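Local coordinates for protein carnitinyl-CoA dehydratase (Mycobacterium avium, PDB 3R0O) that probably catalyses the reversible dehydration of carnitinyl-CoA to crotonobetainyl-CoA, as a trimeric member of the crotonase (enoyl-CoA hydratase/isomerase) family, at residues 62-67 with 204-209; 23-28 with 208-213; 159-164 with 233-238. All blocks are in the same frame, centred on the assembly; numbering follows the deposited sequence.

Contact 1: residues 62-67 with 204-209; sequences AVVITG and ALAERI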
ATOM      1  N   ALA A  62      -1.419  13.496  22.974  1.00 19.47           N
ATOM      2  CA  ALA A  62      -0.444  12.766  22.157  1.00 18.24           C
ATOM      3  C   ALA A  62       0.568  12.086  23.055  1.00 17.47           C
ATOM      4  O   ALA A  62       0.762  12.491  24.193  1.00 17.03           O
ATOM      5  CB  ALA A  62       0.259  13.670  21.178  1.00 18.32           C
ATOM      6  N   VAL A  63       1.191  11.034  22.526  1.00 16.41           N
ATOM      7  CA  VAL A  63       2.177  10.246  23.241  1.00 15.05           C
ATOM      8  C   VAL A  63       3.454  10.160  22.412  1.00 15.53           C
ATOM      9  O   VAL A  63       3.407  10.027  21.171  1.00 15.56           O
ATOM     10  CB  VAL A  63       1.639   8.817  23.563  1.00 15.63           C
ATOM     11  CG1 VAL A  63       2.720   7.905  24.112  1.00 12.71           C
ATOM     12  CG2 VAL A  63       0.460   8.888  24.530  1.00 12.58           C
ATOM     13  N   VAL A  64       4.594  10.261  23.102  1.00 15.14           N
ATOM     14  CA  VAL A  64       5.896  10.025  22.506  1.00 14.58           C
ATOM     15  C   VAL A  64       6.587   8.929  23.297  1.00 14.84           C
ATOM     16  O   VAL A  64       6.599   8.961  24.534  1.00 14.49           O
ATOM     17  CB  VAL A  64       6.761  11.321  22.496  1.00 16.36           C
ATOM     18  CG1 VAL A  64       8.203  11.029  21.998  1.00 13.75           C
ATOM     19  CG2 VAL A  64       6.083  12.441  21.647  1.00 15.37           C
ATOM     20  N   ILE A  65       7.124   7.934  22.591  1.00 14.21           N
ATOM     21  CA  ILE A  65       7.959   6.912  23.223  1.00 15.07           C
ATOM     22  C   ILE A  65       9.394   6.989  22.675  1.00 14.73           C
ATOM     23  O   ILE A  65       9.596   7.153  21.471  1.00 14.90           O
ATOM     24  CB  ILE A  65       7.349   5.476  23.042  1.00 15.41           C
ATOM     25  CG1 ILE A  65       8.092   4.450  23.907  1.00 14.53           C
ATOM     26  CG2 ILE A  65       7.328   5.056  21.570  1.00 14.01           C
ATOM     27  CD1 ILE A  65       7.264   3.146  24.201  1.00 12.49           C
ATOM     28  N   THR A  66      10.385   6.881  23.556  1.00 14.89           N
ATOM     29  CA  THR A  66      11.783   6.959  23.157  1.00 14.28           C
ATOM     30  C   THR A  66      12.640   6.050  24.055  1.00 15.26           C
ATOM     31  O   THR A  66      12.135   5.491  25.040  1.00 14.71           O
ATOM     32  CB  THR A  66      12.266   8.453  23.202  1.00 14.86           C
ATOM     33  OG1 THR A  66      13.436   8.639  22.379  1.00 15.25           O
ATOM     34  CG2 THR A  66      12.537   8.917  24.655  1.00 14.66           C
ATOM     35  N   GLY A  67      13.926   5.898  23.718  1.00 15.97           N
ATOM     36  CA  GLY A  67      14.872   5.107  24.532  1.00 16.83           C
ATOM     37  C   GLY A  67      15.894   6.048  25.150  1.00 18.12           C
ATOM     38  O   GLY A  67      16.216   7.070  24.556  1.00 18.90           O
ATOM     39  N   ALA A 204       8.102  18.617  18.882  1.00 19.08           N
ATOM     40  CA  ALA A 204       7.686  19.599  17.878  1.00 18.57           C
ATOM     41  C   ALA A 204       6.624  19.001  16.936  1.00 17.84           C
ATOM     42  O   ALA A 204       5.622  19.655  16.621  1.00 17.57           O
ATOM     43  CB  ALA A 204       8.905  20.203  17.103  1.00 19.28           C
ATOM     44  N   LEU A 205       6.808  17.753  16.519  1.00 16.90           N
ATOM     45  CA  LEU A 205       5.780  17.086  15.713  1.00 16.49           C
ATOM     46  C   LEU A 205       4.452  16.936  16.487  1.00 16.88           C
ATOM     47  O   LEU A 205       3.377  17.274  15.967  1.00 17.37           O
ATOM     48  CB  LEU A 205       6.279  15.732  15.199  1.00 15.60           C
ATOM     49  CG  LEU A 205       5.233  14.868  14.460  1.00 15.51           C
ATOM     50  CD1 LEU A 205       4.615  15.642  13.321  1.00 12.67           C
ATOM     51  CD2 LEU A 205       5.830  13.579  13.950  1.00 13.34           C
ATOM     52  N   ALA A 206       4.532  16.488  17.746  1.00 16.48           N
ATOM     53  CA  ALA A 206       3.359  16.394  18.601  1.00 17.42           C
ATOM     54  C   ALA A 206       2.583  17.723  18.725  1.00 17.99           C
ATOM     55  O   ALA A 206       1.346  17.732  18.728  1.00 18.35           O
ATOM     56  CB  ALA A 206       3.755  15.880  19.993  1.00 17.61           C
ATOM     57  N   GLU A 207       3.310  18.828  18.831  1.00 17.84           N
ATOM     58  CA  GLU A 207       2.698  20.146  18.996  1.00 19.03           C
ATOM     59  C   GLU A 207       1.962  20.596  17.717  1.00 18.81           C
ATOM     60  O   GLU A 207       1.067  21.435  17.776  1.00 19.35           O
ATOM     61  CB  GLU A 207       3.743  21.195  19.440  1.00 18.94           C
ATOM     62  N   ARG A 208       2.334  20.003  16.582  1.00 18.16           N
ATOM     63  CA  ARG A 208       1.655  20.218  15.296  1.00 17.90           C
ATOM     64  C   ARG A 208       0.385  19.355  15.175  1.00 17.73           C
ATOM     65  O   ARG A 208      -0.345  19.427  14.176  1.00 17.10           O
ATOM     66  CB  ARG A 208       2.616  19.957  14.145  1.00 17.37           C
ATOM     67  CG  ARG A 208       3.571  21.135  13.906  1.00 19.65           C
ATOM     68  CD  ARG A 208       4.782  20.722  13.111  1.00 21.01           C
ATOM     69  NE  ARG A 208       4.424  19.948  11.927  1.00 20.61           N
ATOM     70  CZ  ARG A 208       5.129  18.908  11.483  1.00 22.05           C
ATOM     71  NH1 ARG A 208       6.237  18.510  12.118  1.00 19.85           N
ATOM     72  NH2 ARG A 208       4.716  18.255  10.415  1.00 19.54           N
ATOM     73  N   ILE A 209       0.123  18.580  16.227  1.00 16.87           N
ATOM     74  CA  ILE A 209      -1.029  17.715  16.290  1.00 16.94           C
ATOM     75  C   ILE A 209      -1.915  18.103  17.457  1.00 16.97           C
ATOM     76  O   ILE A 209      -3.136  18.089  17.325  1.00 17.53           O
ATOM     77  CB  ILE A 209      -0.615  16.223  16.396  1.00 16.39           C
ATOM     78  CG1 ILE A 209       0.076  15.782  15.110  1.00 15.44           C
ATOM     79  CG2 ILE A 209      -1.847  15.332  16.682  1.00 15.63           C
ATOM     80  CD1 ILE A 209       0.787  14.422  15.192  1.00 14.46           C
TER
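With CG1 of V64 anti to the backbone N (chi1 174°), its other methyl, CG2, is left beside that N and turned to the helix, where it meets the CB methyl of A206 at 4.5 Å. A62, two residues back on the same face of strand 62-67, has no torsion to set: its CB already points at the helix and stands 4.3 Å from the A206 CB. One small methyl of helix 198-210 is thus touched by two side chains from the strand, and the shortness of both alanines lets the backbones approach, the CA atoms of A62 and A206 lying 6.3 Å apart. The contact is purely apolar and buried. Strand 62-67 belongs to the mixed sheet of the crotonase fold, running parallel to its neighbours 25-30 and 110-114, and helix 198-210 packs against one face of that sheet. A206 accordingly also touches V25 and I111 on the two flanking strands, while V64 reaches A202 one turn earlier in the helix. V63 points to the other face, towards I106 and I28. On the helix, L205 lays its CD1 methyl 3.3 Å above one face of the R208 guanidinium, offset toward the rim. R208 makes a salt bridge through NE to E176 of the second subunit, and L205, R208 and I209 all pack on T174 of that subunit.

Contact 2: residues 23-28 with 208-213; sequences GNVALI and RITCNA
The apolar part of this contact is a single meeting of methyls: CG2 of V25 stands 4.2 Å from CG2 of T210, the two side chains crossing at about a right angle. Both methyls are anti to their own carbonyl carbon and beside their own backbone N. In T210 this follows from chi1 of 68°, which puts OG1 between the backbone N and the carbonyl carbon and leaves CG2 to face the strand. The same methyl lies 4.3 Å from the backbone O of N24, so it fits against both the main chain and a side chain of segment 23-28.

The polar side chains of the contact bond elsewhere than to each other. T210 OG1 makes a weak hydrogen bond to A206 O, back within helix 198-210, consistent with the hydroxyl lying toward its own helix. N24 has its amide engaged outside the contact: ND2 donates to the backbone O of E59. Beyond T210 the chain leaves the helix through a turn closed by N212 N to I209 O at 3.1 Å, and A213 then takes the N-cap position of helix 214-225. This exit faces the second subunit, another copy of the protein, where L173 O accepts from N212 ND2, K146 NZ bonds to N212 OD1, and W270 NE1 bonds to C211 O.

G23, with its positive phi of 60°, and N24 occupy the central positions of a type II' turn, the tight two-residue connection of the beta hairpin formed by strands 17-22 and 25-30 at the margin of the crotonase sheet.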
ATOM      1  N   GLY A  23       3.231  19.694  28.525  1.00 33.21           N
ATOM      2  CA  GLY A  23       1.955  20.226  28.021  1.00 32.73           C
ATOM      3  C   GLY A  23       0.937  19.098  27.928  1.00 31.46           C
ATOM      4  O   GLY A  23       0.773  18.336  28.874  1.00 31.72           O
ATOM      5  N   ASN A  24       0.274  18.969  26.782  1.00 30.49           N
ATOM      6  CA  ASN A  24      -0.707  17.888  26.560  1.00 29.08           C
ATOM      7  C   ASN A  24      -0.042  16.583  26.019  1.00 27.02           C
ATOM      8  O   ASN A  24      -0.710  15.762  25.379  1.00 26.52           O
ATOM      9  CB  ASN A  24      -1.842  18.374  25.612  1.00 28.90           C
ATOM     10  CG  ASN A  24      -2.782  19.475  26.248  1.00 31.48           C
ATOM     11  OD1 ASN A  24      -2.949  20.556  25.676  1.00 30.41           O
ATOM     12  ND2 ASN A  24      -3.429  19.161  27.385  1.00 30.27           N
ATOM     13  N   VAL A  25       1.271  16.417  26.229  1.00 25.28           N
ATOM     14  CA  VAL A  25       2.003  15.240  25.714  1.00 23.02           C
ATOM     15  C   VAL A  25       2.564  14.368  26.837  1.00 22.57           C
ATOM     16  O   VAL A  25       3.167  14.869  27.801  1.00 23.38           O
ATOM     17  CB  VAL A  25       3.166  15.602  24.709  1.00 23.19           C
ATOM     18  CG1 VAL A  25       3.822  14.329  24.127  1.00 21.74           C
ATOM     19  CG2 VAL A  25       2.680  16.519  23.583  1.00 21.23           C
ATOM     20  N   ALA A  26       2.345  13.063  26.716  1.00 20.46           N
ATOM     21  CA  ALA A  26       2.948  12.095  27.616  1.00 19.35           C
ATOM     22  C   ALA A  26       4.173  11.543  26.932  1.00 18.80           C
ATOM     23  O   ALA A  26       4.064  10.936  25.850  1.00 18.34           O
ATOM     24  CB  ALA A  26       1.977  10.974  27.946  1.00 18.53           C
ATOM     25  N   LEU A  27       5.328  11.775  27.558  1.00 17.99           N
ATOM     26  CA  LEU A  27       6.611  11.274  27.088  1.00 18.56           C
ATOM     27  C   LEU A  27       7.036  10.040  27.899  1.00 18.68           C
ATOM     28  O   LEU A  27       7.240  10.109  29.132  1.00 19.31           O
ATOM     29  CB  LEU A  27       7.700  12.379  27.171  1.00 17.78           C
ATOM     30  CG  LEU A  27       9.159  12.013  26.834  1.00 19.18           C
ATOM     31  CD1 LEU A  27       9.374  11.652  25.343  1.00 16.08           C
ATOM     32  CD2 LEU A  27      10.129  13.137  27.241  1.00 16.43           C
ATOM     33  N   ILE A  28       7.178   8.925  27.202  1.00 17.84           N
ATOM     34  CA  ILE A  28       7.601   7.676  27.813  1.00 18.09           C
ATOM     35  C   ILE A  28       9.002   7.386  27.354  1.00 18.07           C
ATOM     36  O   ILE A  28       9.258   7.407  26.159  1.00 18.82           O
ATOM     37  CB  ILE A  28       6.714   6.497  27.348  1.00 17.97           C
ATOM     38  CG1 ILE A  28       5.237   6.803  27.637  1.00 16.12           C
ATOM     39  CG2 ILE A  28       7.237   5.185  27.981  1.00 17.77           C
ATOM     40  CD1 ILE A  28       4.244   5.904  26.917  1.00 17.87           C
ATOM     41  N   ARG A 208       2.334  20.003  16.582  1.00 18.16           N
ATOM     42  CA  ARG A 208       1.655  20.218  15.296  1.00 17.90           C
ATOM     43  C   ARG A 208       0.385  19.355  15.175  1.00 17.73           C
ATOM     44  O   ARG A 208      -0.345  19.427  14.176  1.00 17.10           O
ATOM     45  CB  ARG A 208       2.616  19.957  14.145  1.00 17.37           C
ATOM     46  CG  ARG A 208       3.571  21.135  13.906  1.00 19.65           C
ATOM     47  CD  ARG A 208       4.782  20.722  13.111  1.00 21.01           C
ATOM     48  NE  ARG A 208       4.424  19.948  11.927  1.00 20.61           N
ATOM     49  CZ  ARG A 208       5.129  18.908  11.483  1.00 22.05           C
ATOM     50  NH1 ARG A 208       6.237  18.510  12.118  1.00 19.85           N
ATOM     51  NH2 ARG A 208       4.716  18.255  10.415  1.00 19.54           N
ATOM     52  N   ILE A 209       0.123  18.580  16.227  1.00 16.87           N
ATOM     53  CA  ILE A 209      -1.029  17.715  16.290  1.00 16.94           C
ATOM     54  C   ILE A 209      -1.915  18.103  17.457  1.00 16.97           C
ATOM     55  O   ILE A 209      -3.136  18.089  17.325  1.00 17.53           O
ATOM     56  CB  ILE A 209      -0.615  16.223  16.396  1.00 16.39           C
ATOM     57  CG1 ILE A 209       0.076  15.782  15.110  1.00 15.44           C
ATOM     58  CG2 ILE A 209      -1.847  15.332  16.682  1.00 15.63           C
ATOM     59  CD1 ILE A 209       0.787  14.422  15.192  1.00 14.46           C
ATOM     60  N   THR A 210      -1.302  18.429  18.596  1.00 17.61           N
ATOM     61  CA  THR A 210      -2.048  18.856  19.776  1.00 17.91           C
ATOM     62  C   THR A 210      -2.581  20.293  19.654  1.00 18.69           C
ATOM     63  O   THR A 210      -3.389  20.709  20.475  1.00 19.08           O
ATOM     64  CB  THR A 210      -1.249  18.676  21.108  1.00 18.75           C
ATOM     65  OG1 THR A 210      -0.139  19.572  21.148  1.00 17.48           O
ATOM     66  CG2 THR A 210      -0.763  17.209  21.279  1.00 19.18           C
ATOM     67  N   CYS A 211      -2.167  21.032  18.618  1.00 19.11           N
ATOM     68  CA  CYS A 211      -2.842  22.302  18.244  1.00 20.00           C
ATOM     69  C   CYS A 211      -4.228  22.081  17.606  1.00 20.34           C
ATOM     70  O   CYS A 211      -5.058  22.987  17.577  1.00 21.16           O
ATOM     71  CB  CYS A 211      -1.967  23.130  17.297  1.00 20.20           C
ATOM     72  SG  CYS A 211      -1.541  22.250  15.762  1.00 20.36           S
ATOM     73  N   ASN A 212      -4.473  20.872  17.103  1.00 19.28           N
ATOM     74  CA  ASN A 212      -5.729  20.536  16.430  1.00 18.41           C
ATOM     75  C   ASN A 212      -6.771  20.023  17.422  1.00 17.82           C
ATOM     76  O   ASN A 212      -6.432  19.704  18.578  1.00 17.55           O
ATOM     77  CB  ASN A 212      -5.449  19.521  15.304  1.00 17.11           C
ATOM     78  CG  ASN A 212      -4.429  20.048  14.300  1.00 18.51           C
ATOM     79  OD1 ASN A 212      -4.404  21.239  14.021  1.00 17.51           O
ATOM     80  ND2 ASN A 212      -3.570  19.173  13.777  1.00 17.20           N
ATOM     81  N   ALA A 213      -8.027  19.962  16.995  1.00 16.80           N
ATOM     82  CA  ALA A 213      -9.114  19.515  17.882  1.00 17.29           C
ATOM     83  C   ALA A 213      -8.933  18.049  18.302  1.00 16.80           C
ATOM     84  O   ALA A 213      -8.959  17.160  17.442  1.00 17.23           O
ATOM     85  CB  ALA A 213     -10.453  19.730  17.212  1.00 17.61           C
TER

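Contact 3: residues 159-164 with 233-238; sequences IVEQLP and GAEEPK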
ATOM      1  N   ILE A 159       5.235  -4.513   8.366  1.00 13.77           N
ATOM      2  CA  ILE A 159       6.216  -4.000   7.405  1.00 13.42           C
ATOM      3  C   ILE A 159       5.716  -4.042   5.950  1.00 13.35           C
ATOM      4  O   ILE A 159       5.963  -3.092   5.223  1.00 13.17           O
ATOM      5  CB  ILE A 159       7.639  -4.644   7.552  1.00 13.90           C
ATOM      6  CG1 ILE A 159       8.713  -3.786   6.856  1.00 14.06           C
ATOM      7  CG2 ILE A 159       7.680  -6.071   6.998  1.00 12.58           C
ATOM      8  CD1 ILE A 159       9.031  -2.483   7.515  1.00 13.42           C
ATOM      9  N   VAL A 160       4.986  -5.095   5.545  1.00 13.26           N
ATOM     10  CA  VAL A 160       4.494  -5.205   4.159  1.00 13.91           C
ATOM     11  C   VAL A 160       3.438  -4.137   3.834  1.00 15.10           C
ATOM     12  O   VAL A 160       3.157  -3.860   2.673  1.00 14.48           O
ATOM     13  CB  VAL A 160       4.010  -6.648   3.760  1.00 15.24           C
ATOM     14  CG1 VAL A 160       5.157  -7.663   3.806  1.00 14.10           C
ATOM     15  CG2 VAL A 160       2.891  -7.150   4.644  1.00 16.34           C
ATOM     16  N   GLU A 161       2.883  -3.525   4.880  1.00 15.10           N
ATOM     17  CA  GLU A 161       1.909  -2.482   4.700  1.00 16.70           C
ATOM     18  C   GLU A 161       2.542  -1.107   4.702  1.00 16.42           C
ATOM     19  O   GLU A 161       1.937  -0.164   4.198  1.00 17.62           O
ATOM     20  CB  GLU A 161       0.901  -2.522   5.843  1.00 17.18           C
ATOM     21  CG  GLU A 161       0.028  -3.747   5.831  1.00 20.31           C
ATOM     22  CD  GLU A 161      -1.051  -3.659   6.876  1.00 25.63           C
ATOM     23  OE1 GLU A 161      -0.721  -3.233   8.009  1.00 27.45           O
ATOM     24  OE2 GLU A 161      -2.213  -4.035   6.568  1.00 26.27           O
ATOM     25  N   GLN A 162       3.739  -0.989   5.278  1.00 15.02           N
ATOM     26  CA  GLN A 162       4.338   0.314   5.518  1.00 13.93           C
ATOM     27  C   GLN A 162       5.527   0.627   4.604  1.00 14.15           C
ATOM     28  O   GLN A 162       6.012   1.755   4.576  1.00 13.64           O
ATOM     29  CB  GLN A 162       4.682   0.452   7.010  1.00 13.96           C
ATOM     30  CG  GLN A 162       3.402   0.463   7.893  1.00 13.22           C
ATOM     31  CD  GLN A 162       3.698   0.614   9.359  1.00 16.32           C
ATOM     32  OE1 GLN A 162       4.581   1.389   9.746  1.00 15.88           O
ATOM     33  NE2 GLN A 162       2.957  -0.116  10.196  1.00 11.74           N
ATOM     34  N   LEU A 163       5.962  -0.384   3.848  1.00 13.62           N
ATOM     35  CA  LEU A 163       6.942  -0.238   2.786  1.00 14.07           C
ATOM     36  C   LEU A 163       6.303  -0.806   1.525  1.00 14.39           C
ATOM     37  O   LEU A 163       5.355  -1.605   1.626  1.00 15.05           O
ATOM     38  CB  LEU A 163       8.235  -1.027   3.120  1.00 14.38           C
ATOM     39  CG  LEU A 163       9.301  -0.458   4.079  1.00 14.23           C
ATOM     40  CD1 LEU A 163      10.441  -1.477   4.347  1.00 13.16           C
ATOM     41  CD2 LEU A 163       9.887   0.856   3.541  1.00 10.07           C
ATOM     42  N   PRO A 164       6.781  -0.395   0.332  1.00 14.54           N
ATOM     43  CA  PRO A 164       6.331  -1.133  -0.857  1.00 14.96           C
ATOM     44  C   PRO A 164       6.588  -2.642  -0.677  1.00 15.11           C
ATOM     45  O   PRO A 164       7.619  -3.028  -0.100  1.00 14.94           O
ATOM     46  CB  PRO A 164       7.225  -0.584  -1.972  1.00 15.05           C
ATOM     47  CG  PRO A 164       7.620   0.815  -1.472  1.00 14.76           C
ATOM     48  CD  PRO A 164       7.789   0.634   0.005  1.00 13.69           C
ATOM     49  N   GLY A 233     -10.074  -4.796  13.614  1.00 19.37           N
ATOM     50  CA  GLY A 233     -10.650  -6.074  13.205  1.00 20.93           C
ATOM     51  C   GLY A 233      -9.808  -6.815  12.176  1.00 21.17           C
ATOM     52  O   GLY A 233      -9.543  -8.009  12.326  1.00 21.81           O
ATOM     53  N   ALA A 234      -9.382  -6.102  11.140  1.00 20.74           N
ATOM     54  CA  ALA A 234      -8.595  -6.684  10.063  1.00 20.63           C
ATOM     55  C   ALA A 234      -7.230  -7.194  10.504  1.00 20.33           C
ATOM     56  O   ALA A 234      -6.661  -8.052   9.833  1.00 20.53           O
ATOM     57  CB  ALA A 234      -8.435  -5.635   8.898  1.00 21.03           C
ATOM     58  N   GLU A 235      -6.685  -6.684  11.619  1.00 19.74           N
ATOM     59  CA  GLU A 235      -5.398  -7.201  12.119  1.00 19.61           C
ATOM     60  C   GLU A 235      -5.470  -8.485  12.953  1.00 19.41           C
ATOM     61  O   GLU A 235      -4.500  -9.236  13.012  1.00 19.14           O
ATOM     62  CB  GLU A 235      -4.591  -6.148  12.900  1.00 18.65           C
ATOM     63  CG  GLU A 235      -3.781  -5.275  12.010  1.00 20.49           C
ATOM     64  CD  GLU A 235      -2.764  -4.453  12.752  1.00 19.86           C
ATOM     65  OE1 GLU A 235      -2.996  -4.076  13.927  1.00 22.19           O
ATOM     66  OE2 GLU A 235      -1.725  -4.173  12.148  1.00 17.23           O
ATOM     67  N   GLU A 236      -6.595  -8.710  13.623  1.00 19.06           N
ATOM     68  CA  GLU A 236      -6.738  -9.858  14.502  1.00 19.31           C
ATOM     69  C   GLU A 236      -6.401 -11.197  13.806  1.00 19.02           C
ATOM     70  O   GLU A 236      -5.717 -12.029  14.402  1.00 18.44           O
ATOM     71  CB  GLU A 236      -8.147  -9.884  15.144  1.00 19.90           C
ATOM     72  CG  GLU A 236      -8.389  -8.729  16.126  1.00 20.86           C
ATOM     73  CD  GLU A 236      -7.421  -8.756  17.315  1.00 23.47           C
ATOM     74  OE1 GLU A 236      -7.505  -9.656  18.154  1.00 29.25           O
ATOM     75  OE2 GLU A 236      -6.563  -7.878  17.416  1.00 24.94           O
ATOM     76  N   PRO A 237      -6.848 -11.409  12.536  1.00 19.36           N
ATOM     77  CA  PRO A 237      -6.415 -12.674  11.923  1.00 19.16           C
ATOM     78  C   PRO A 237      -4.917 -12.699  11.644  1.00 18.74           C
ATOM     79  O   PRO A 237      -4.309 -13.774  11.608  1.00 19.44           O
ATOM     80  CB  PRO A 237      -7.231 -12.750  10.607  1.00 20.30           C
ATOM     81  CG  PRO A 237      -8.401 -11.849  10.828  1.00 20.73           C
ATOM     82  CD  PRO A 237      -7.857 -10.726  11.706  1.00 19.34           C
ATOM     83  N   LYS A 238      -4.306 -11.537  11.473  1.00 17.39           N
ATOM     84  CA  LYS A 238      -2.866 -11.509  11.261  1.00 16.92           C
ATOM     85  C   LYS A 238      -2.091 -11.902  12.536  1.00 16.86           C
ATOM     86  O   LYS A 238      -1.106 -12.655  12.475  1.00 16.45           O
ATOM     87  CB  LYS A 238      -2.454 -10.149  10.703  1.00 16.37           C
ATOM     88  CG  LYS A 238      -3.226  -9.795   9.394  1.00 17.19           C
ATOM     89  CD  LYS A 238      -2.922  -8.356   8.960  1.00 18.99           C
ATOM     90  CE  LYS A 238      -3.572  -7.978   7.635  1.00 18.73           C
ATOM     91  NZ  LYS A 238      -2.993  -6.692   7.190  1.00 20.84           N
TER
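The last turn of helix 155-162 faces the N-terminal part of helix 236-250 with the backbones well apart, the CA atoms of E161 and E235 being 11.4 Å from each other, and long side chains span the distance. E161 and K238 do so from opposite directions, each extended beyond CG, and form a salt bridge of 2.8 Å between E161 OE2 and K238 NZ. The bridge is one-sided: NZ is 4.2 Å from E161 OE1, and it sits well off the carboxylate plane, above OE2. For K238, CG lies beside the backbone N (chi1 -56°) and the remaining torsions are all near 180°, which carries the ammonium across the full span. In this crotonase-family chain the pair ties helix 236-250, part of the helical C-terminal region, to helix 155-162, which follows strands 131-135 and 139-141 in the chain. F157, one turn before E161, packs against both E235 and K238. A second acid approaches alongside: OE2 of E235 comes within 4.4 Å of E161 OE1. That like-charge proximity is probably eased by K238 and by R158, whose NH2 forms a salt bridge with E235 OE1. E161 OE1 also has a long, weak ion pair with R165 of the second subunit, and the neighbouring Q162 bonds through OE1 to K166 NZ of that subunit.

Overall arrangement
Contacts 1 and 2 are neighbours, their centres 6 Å apart: strands 25-30 and 62-67 lie side by side in the six-stranded sheet, joined by backbone hydrogen bonds, and both meet helix 198-210, with R208 and I209 common to the two. Along the chain, contact 2 starts first and both end on the same helix, which brings a late part of the chain back onto the early strands. Contact 3 lies apart, its centre about 23 Å from that of contact 1 and 27 Å from that of contact 2, between helices 155-162 and 236-250. Its segments alternate with theirs along the chain. All three contacts touch the second subunit, so each borders the trimer interface.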